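Local structure of cytochrome c552 (Thermochromatium tepidum, 5ZE8) at residues A[86-91]-A[111-116]; A[96-101]-A[146-151]. The protein probably serves as a low-potential electron carrier, passing electrons through its five covalently bound heme c groups in a purple sulfur photosynthetic bacterium. One frame throughout, in Å; residues are numbered along the deposited sequence.

Contact 1 of 2, residues A[86-91]-A[111-116]; sequences EGMVHK and QTTKLD
The carboxylate of E86 reaches over to T112 and T113 and holds the chain there with both oxygens, its side chain running at about a right angle to that of T112. CG stands anti to the backbone N (chi1 -172°), and a bend at chi2 then turns the acid back against 111-116. The T112 hydroxyl donates to E86, OG1 to OE2 at 2.6 Å, from the syn side but 26° out of the carboxylate plane. T113 N meets OE1 of E86 at 3.1 Å in a nearly straight bond, also syn and tilted 32° from the plane. The anti lone pair of E86 OE1 is taken by G87 N at 2.8 Å, so this oxygen accepts two backbone N-H groups; a water adds a third bond to it and a weak one to Q111 O. Q111, with positive phi, is the C-prime residue of a Schellman motif that ends helix 105-109, and T112 begins an ST turn in which its OG1 accepts from K114 N. Alongside, T113 OG1 takes the N-H of M88 at 3.0 Å and is also hydrogen-bonded to A85 O, which ties this hydroxyl to the backbone on both flanks of E86 and G87. M88 lays its CB 3.5 Å from OG1 of T113, crossing that side chain at about a right angle, before the thioether bends away. K114 rests CB beside the backbone N of E86, while NZ of K114 turns away to form a salt bridge with D116 OD1 at 2.9 Å and a hydrogen bond to T84 O.

Contact 2 of 2, residues A[96-101]-A[146-151]; sequences FPLCLY and LRYGIK. With HEC (heme c), chain C.
Y101 and K151 both place CG anti to their own carbonyl carbon, chi1 near -60° in each, and a bend in the lysine at chi2 (-54°) goes with a course that has CG of K151 over one face of the Y101 ring, toward its rim. K151 CG sits 3.9 Å from the Y101 ring centroid and 14° off the normal, a CH-pi contact, and CE of K151 passes 3.3 Å from CE1 of Y101. The backbones meet beside it: I150 N donates to Y101 O at 3.1 Å, and G149 CA, at positive phi and with no side chain in the way, brings a C-H to Y101 O at 3.4 Å. An alanine in place of Y101 would probably leave K151 CG without the ring face it covers, setting the lysine chain free to move. C99 begins the CXXCH heme-attachment motif, in which Y101 is the second spacer residue; SG of C99 is covalently bonded to heme CAB at 1.9 Å. The L98 side chain runs alongside that of Y148, both heading in one direction, with CD1 of L98 3.7 Å from CE2 of Y148, and both touch the heme, Y148 CD1 reaching its CBC at 3.7 Å. The Y148 hydroxyl is hydrogen-bonded to D233 N of strand 232-233, whereas Y101 and I150 pack on A108 of helix 105-109, and C99 and L100 lie against Y76 of helix 70-79.

The two contacts have centres about 12 Å apart and interleave along the chain: 86-91 leads into 96-101, and 111-116 follows before 146-151. They touch through F96 and P97. T113 CG2 comes within 3.6 Å of F96 CE1, Q111 OE1 lies 3.4 Å from F96 CD1, and M88 O packs on P97 CD at 3.3 Å. Contact 2 is the one at the hemes: it supplies L98, C99 and Y148 to one heme pocket, and the I150 side chain is about 5 Å from a second heme. Contact 1 lies farther out, the M88 side chain about 11 Å from a heme, and joins the loops that flank the heme-bearing segment.

Contact 1 of 2, residues A[86-91]-A[111-116]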
loop_
_atom_site.group_PDB
_atom_site.type_symbol
_atom_site.label_atom_id
_atom_site.label_comp_id
_atom_site.label_asym_id
_atom_site.label_seq_id
_atom_site.Cartn_x
_atom_site.Cartn_y
_atom_site.Cartn_z
ATOM N N GLU A 86 -23.048 2.021 14.563
ATOM C CA GLU A 86 -23.405 3.299 13.933
ATOM C C GLU A 86 -23.000 4.473 14.799
ATOM O O GLU A 86 -22.834 4.339 16.046
ATOM C CB GLU A 86 -24.920 3.367 13.606
ATOM C CG GLU A 86 -25.338 4.570 12.776
ATOM C CD GLU A 86 -24.602 4.675 11.436
ATOM O OE1 GLU A 86 -23.500 5.297 11.416
ATOM O OE2 GLU A 86 -25.167 4.143 10.440
ATOM N N GLY A 87 -22.739 5.615 14.139
ATOM C CA GLY A 87 -22.485 6.884 14.833
ATOM C C GLY A 87 -21.181 7.029 15.489
ATOM O O GLY A 87 -20.951 7.897 16.341
ATOM N N MET A 88 -20.212 6.186 15.078
ATOM C CA MET A 88 -18.885 6.343 15.602
ATOM C C MET A 88 -18.212 7.618 15.043
ATOM O O MET A 88 -18.559 8.119 13.971
ATOM C CB MET A 88 -18.026 5.150 15.260
ATOM C CG MET A 88 -18.439 3.837 15.863
ATOM S SD MET A 88 -18.349 3.806 17.686
ATOM C CE MET A 88 -19.943 4.509 18.147
ATOM N N VAL A 89 -17.312 8.160 15.863
ATOM C CA VAL A 89 -16.487 9.334 15.527
ATOM C C VAL A 89 -15.069 9.057 15.947
ATOM O O VAL A 89 -14.800 8.214 16.787
ATOM C CB VAL A 89 -17.013 10.684 16.150
ATOM C CG1 VAL A 89 -18.404 10.947 15.714
ATOM C CG2 VAL A 89 -16.892 10.592 17.668
ATOM N N HIS A 90 -14.157 9.818 15.396
ATOM C CA HIS A 90 -12.797 9.762 15.842
ATOM C C HIS A 90 -12.635 10.166 17.319
ATOM O O HIS A 90 -13.312 11.111 17.800
ATOM C CB HIS A 90 -12.021 10.634 14.899
ATOM C CG HIS A 90 -10.557 10.466 15.004
ATOM N ND1 HIS A 90 -9.789 11.107 15.957
ATOM C CD2 HIS A 90 -9.699 9.722 14.257
ATOM C CE1 HIS A 90 -8.512 10.786 15.765
ATOM N NE2 HIS A 90 -8.445 9.933 14.744
ATOM N N LYS A 91 -11.904 9.390 18.093
ATOM C CA LYS A 91 -11.852 9.599 19.569
ATOM C C LYS A 91 -11.178 10.884 19.971
ATOM O O LYS A 91 -11.313 11.279 21.138
ATOM C CB LYS A 91 -11.192 8.427 20.264
ATOM C CG LYS A 91 -12.049 7.140 20.332
ATOM C CD LYS A 91 -11.253 6.008 20.989
ATOM C CE LYS A 91 -11.870 4.624 20.820
ATOM N NZ LYS A 91 -10.945 3.564 21.338
ATOM N N GLN A 111 -22.582 8.010 4.572
ATOM C CA GLN A 111 -22.515 8.593 5.950
ATOM C C GLN A 111 -22.854 7.582 7.030
ATOM O O GLN A 111 -23.630 7.901 7.979
ATOM C CB GLN A 111 -23.392 9.876 6.100
ATOM C CG GLN A 111 -22.955 10.876 7.199
ATOM C CD GLN A 111 -21.700 11.659 6.929
ATOM O OE1 GLN A 111 -21.094 12.184 7.905
ATOM N NE2 GLN A 111 -21.299 11.807 5.695
ATOM N N THR A 112 -22.263 6.402 6.965
ATOM C CA THR A 112 -22.464 5.373 8.000
ATOM C C THR A 112 -21.155 4.772 8.472
ATOM O O THR A 112 -20.210 4.662 7.641
ATOM C CB THR A 112 -23.393 4.264 7.506
ATOM O OG1 THR A 112 -23.632 3.311 8.573
ATOM C CG2 THR A 112 -22.862 3.507 6.332
ATOM N N THR A 113 -21.103 4.405 9.739
ATOM C CA THR A 113 -19.943 3.807 10.359
ATOM C C THR A 113 -20.172 2.338 10.692
ATOM O O THR A 113 -19.256 1.687 11.168
ATOM C CB THR A 113 -19.405 4.573 11.588
ATOM O OG1 THR A 113 -20.347 4.446 12.693
ATOM C CG2 THR A 113 -19.273 6.027 11.264
ATOM N N LYS A 114 -21.353 1.816 10.377
ATOM C CA LYS A 114 -21.659 0.420 10.714
ATOM C C LYS A 114 -21.318 -0.463 9.544
ATOM O O LYS A 114 -22.094 -0.628 8.612
ATOM C CB LYS A 114 -23.168 0.289 11.096
ATOM C CG LYS A 114 -23.453 -1.132 11.590
ATOM C CD LYS A 114 -24.806 -1.201 12.271
ATOM C CE LYS A 114 -25.292 -2.651 12.437
ATOM N NZ LYS A 114 -24.310 -3.498 13.108
ATOM N N LEU A 115 -20.084 -0.938 9.597
ATOM C CA LEU A 115 -19.459 -1.511 8.397
ATOM C C LEU A 115 -19.998 -2.893 8.087
ATOM O O LEU A 115 -19.799 -3.381 6.974
ATOM C CB LEU A 115 -17.951 -1.553 8.595
ATOM C CG LEU A 115 -17.318 -0.173 8.821
ATOM C CD1 LEU A 115 -15.821 -0.309 8.971
ATOM C CD2 LEU A 115 -17.759 0.856 7.770
ATOM N N ASP A 116 -20.660 -3.567 9.049
ATOM C CA ASP A 116 -21.131 -4.910 8.793
ATOM C C ASP A 116 -22.523 -4.968 8.245
ATOM O O ASP A 116 -23.051 -6.037 8.016
ATOM C CB ASP A 116 -21.049 -5.822 10.036
ATOM C CG ASP A 116 -21.850 -5.380 11.204
ATOM O OD1 ASP A 116 -22.269 -4.242 11.244
ATOM O OD2 ASP A 116 -21.961 -6.259 12.148
HETATM O O HOH W 1 -22.538 8.102 11.147
#

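Contact 2 of 2, residues A[96-101]-A[146-151]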
loop_
_atom_site.group_PDB
_atom_site.type_symbol
_atom_site.label_atom_id
_atom_site.label_comp_id
_atom_site.label_asym_id
_atom_site.label_seq_id
_atom_site.Cartn_x
_atom_site.Cartn_y
_atom_site.Cartn_z
ATOM N N PHE A 96 -16.795 12.450 11.860
ATOM C CA PHE A 96 -17.042 11.209 11.104
ATOM C C PHE A 96 -15.665 10.611 10.795
ATOM O O PHE A 96 -14.723 11.309 10.361
ATOM C CB PHE A 96 -17.805 11.511 9.822
ATOM C CG PHE A 96 -18.189 10.283 9.036
ATOM C CD1 PHE A 96 -19.311 9.622 9.362
ATOM C CD2 PHE A 96 -17.369 9.794 8.049
ATOM C CE1 PHE A 96 -19.700 8.467 8.708
ATOM C CE2 PHE A 96 -17.724 8.657 7.360
ATOM C CZ PHE A 96 -18.872 7.992 7.713
ATOM N N PRO A 97 -15.503 9.314 10.971
ATOM C CA PRO A 97 -14.141 8.749 10.932
ATOM C C PRO A 97 -13.471 8.881 9.552
ATOM O O PRO A 97 -13.926 8.234 8.553
ATOM C CB PRO A 97 -14.375 7.296 11.298
ATOM C CG PRO A 97 -15.714 7.266 12.047
ATOM C CD PRO A 97 -16.496 8.306 11.389
ATOM N N LEU A 98 -12.357 9.618 9.470
ATOM C CA LEU A 98 -11.755 9.896 8.201
ATOM C C LEU A 98 -11.199 8.613 7.551
ATOM O O LEU A 98 -11.085 8.558 6.307
ATOM C CB LEU A 98 -10.632 10.953 8.287
ATOM C CG LEU A 98 -9.330 10.493 8.929
ATOM C CD1 LEU A 98 -8.253 11.526 8.658
ATOM C CD2 LEU A 98 -9.297 10.143 10.405
ATOM N N CYS A 99 -10.884 7.578 8.366
ATOM C CA CYS A 99 -10.413 6.306 7.864
ATOM C C CYS A 99 -11.322 5.790 6.763
ATOM O O CYS A 99 -10.898 5.116 5.841
ATOM C CB CYS A 99 -10.339 5.283 8.972
ATOM S SG CYS A 99 -9.877 5.860 10.627
ATOM N N LEU A 100 -12.659 5.971 6.953
ATOM C CA LEU A 100 -13.623 5.333 6.082
ATOM C C LEU A 100 -13.558 5.881 4.654
ATOM O O LEU A 100 -13.980 5.222 3.711
ATOM C CB LEU A 100 -14.992 5.375 6.661
ATOM C CG LEU A 100 -15.150 4.795 8.049
ATOM C CD1 LEU A 100 -16.543 5.086 8.565
ATOM C CD2 LEU A 100 -14.657 3.385 8.185
ATOM N N TYR A 101 -13.098 7.142 4.475
ATOM C CA TYR A 101 -13.020 7.731 3.178
ATOM C C TYR A 101 -12.155 6.931 2.226
ATOM O O TYR A 101 -12.356 6.960 1.011
ATOM C CB TYR A 101 -12.563 9.187 3.240
ATOM C CG TYR A 101 -13.399 10.148 4.091
ATOM C CD1 TYR A 101 -14.754 10.156 3.993
ATOM C CD2 TYR A 101 -12.781 11.010 4.912
ATOM C CE1 TYR A 101 -15.489 11.008 4.795
ATOM C CE2 TYR A 101 -13.492 11.923 5.660
ATOM C CZ TYR A 101 -14.861 11.851 5.584
ATOM O OH TYR A 101 -15.677 12.777 6.396
ATOM N N LEU A 146 -7.772 19.453 3.692
ATOM C CA LEU A 146 -7.416 18.127 3.062
ATOM C C LEU A 146 -8.682 17.308 2.910
ATOM O O LEU A 146 -9.450 17.229 3.819
ATOM C CB LEU A 146 -6.336 17.377 3.855
ATOM C CG LEU A 146 -4.928 17.999 3.848
ATOM C CD1 LEU A 146 -3.818 17.000 4.000
ATOM C CD2 LEU A 146 -4.662 18.707 2.563
ATOM N N ARG A 147 -8.878 16.756 1.740
ATOM C CA ARG A 147 -10.045 16.009 1.343
ATOM C C ARG A 147 -9.460 14.618 1.005
ATOM O O ARG A 147 -8.795 14.470 -0.004
ATOM C CB ARG A 147 -10.642 16.572 0.057
ATOM C CG ARG A 147 -11.044 18.026 0.033
ATOM C CD ARG A 147 -11.594 18.316 -1.351
ATOM N NE ARG A 147 -10.584 18.501 -2.425
ATOM C CZ ARG A 147 -10.752 19.355 -3.442
ATOM N NH1 ARG A 147 -11.880 20.088 -3.539
ATOM N NH2 ARG A 147 -9.812 19.576 -4.349
ATOM N N TYR A 148 -9.796 13.592 1.780
ATOM C CA TYR A 148 -9.186 12.262 1.534
ATOM C C TYR A 148 -10.140 11.307 0.875
ATOM O O TYR A 148 -11.366 11.389 1.005
ATOM C CB TYR A 148 -8.842 11.683 2.910
ATOM C CG TYR A 148 -7.726 12.370 3.664
ATOM C CD1 TYR A 148 -6.504 12.597 3.109
ATOM C CD2 TYR A 148 -7.898 12.693 4.960
ATOM C CE1 TYR A 148 -5.479 13.165 3.828
ATOM C CE2 TYR A 148 -6.886 13.310 5.676
ATOM C CZ TYR A 148 -5.695 13.536 5.094
ATOM O OH TYR A 148 -4.658 14.085 5.824
ATOM N N GLY A 149 -9.576 10.399 0.109
ATOM C CA GLY A 149 -10.289 9.271 -0.416
ATOM C C GLY A 149 -11.406 9.679 -1.305
ATOM O O GLY A 149 -11.185 10.534 -2.169
ATOM N N ILE A 150 -12.619 9.201 -1.133
ATOM C CA ILE A 150 -13.686 9.558 -2.014
ATOM C C ILE A 150 -14.004 11.077 -2.003
ATOM O O ILE A 150 -14.540 11.583 -2.981
ATOM C CB ILE A 150 -15.050 8.841 -1.704
ATOM C CG1 ILE A 150 -15.515 9.032 -0.233
ATOM C CG2 ILE A 150 -14.957 7.394 -2.082
ATOM C CD1 ILE A 150 -17.024 8.721 0.015
ATOM N N LYS A 151 -13.574 11.799 -0.950
ATOM C CA LYS A 151 -13.837 13.215 -0.877
ATOM C C LYS A 151 -12.941 14.048 -1.803
ATOM O O LYS A 151 -13.270 15.215 -2.107
ATOM C CB LYS A 151 -13.692 13.691 0.541
ATOM C CG LYS A 151 -14.627 13.039 1.547
ATOM C CD LYS A 151 -16.094 13.132 1.143
ATOM C CE LYS A 151 -16.954 12.425 2.191
ATOM N NZ LYS A 151 -18.394 12.755 1.890
HETATM FE FE HEC C . -5.123 3.810 6.530
HETATM C CHA HEC C . -2.934 1.307 5.619
HETATM C CHB HEC C . -5.064 2.646 9.721
HETATM C CHC HEC C . -6.977 6.413 7.523
HETATM C CHD HEC C . -5.179 4.984 3.357
HETATM N NA HEC C . -4.224 2.361 7.513
HETATM C C1A HEC C . -3.344 1.384 6.948
HETATM C C2A HEC C . -2.743 0.583 7.981
HETATM C C3A HEC C . -3.303 0.965 9.127
HETATM C C4A HEC C . -4.185 2.051 8.836
HETATM C CMA HEC C . -3.027 0.451 10.503
HETATM C CAA HEC C . -1.832 -0.570 7.789
HETATM C CBA HEC C . -2.704 -1.796 7.402
HETATM C CGA HEC C . -2.005 -3.085 7.106
HETATM O O1A HEC C . -2.627 -4.188 6.878
HETATM O O2A HEC C . -0.734 -3.159 7.054
HETATM N NB HEC C . -5.944 4.346 8.318
HETATM C C1B HEC C . -5.866 3.718 9.471
HETATM C C2B HEC C . -6.714 4.372 10.417
HETATM C C3B HEC C . -7.244 5.498 9.881
HETATM C C4B HEC C . -6.702 5.479 8.492
HETATM C CMB HEC C . -6.885 3.884 11.818
HETATM C CAB HEC C . -8.106 6.549 10.433
HETATM C CBB HEC C . -7.763 7.044 11.715
HETATM N NC HEC C . -5.902 5.393 5.628
HETATM C C1C HEC C . -6.624 6.467 6.200
HETATM C C2C HEC C . -6.970 7.454 5.239
HETATM C C3C HEC C . -6.508 7.010 4.022
HETATM C C4C HEC C . -5.862 5.726 4.299
HETATM C CMC HEC C . -7.774 8.674 5.508
HETATM C CAC HEC C . -6.612 7.651 2.698
HETATM C CBC HEC C . -6.118 8.983 2.631
HETATM N ND HEC C . -4.309 3.230 4.854
HETATM C C1D HEC C . -4.448 3.785 3.623
HETATM C C2D HEC C . -3.665 3.108 2.623
HETATM C C3D HEC C . -2.996 2.142 3.249
HETATM C C4D HEC C . -3.400 2.215 4.658
HETATM C CMD HEC C . -3.577 3.507 1.188
HETATM C CAD HEC C . -2.040 1.115 2.625
HETATM C CBD HEC C . -0.680 1.700 2.809
HETATM C CGD HEC C . 0.450 0.792 2.320
HETATM O O1D HEC C . 0.261 -0.187 1.651
HETATM O O2D HEC C . 1.648 1.043 2.690
#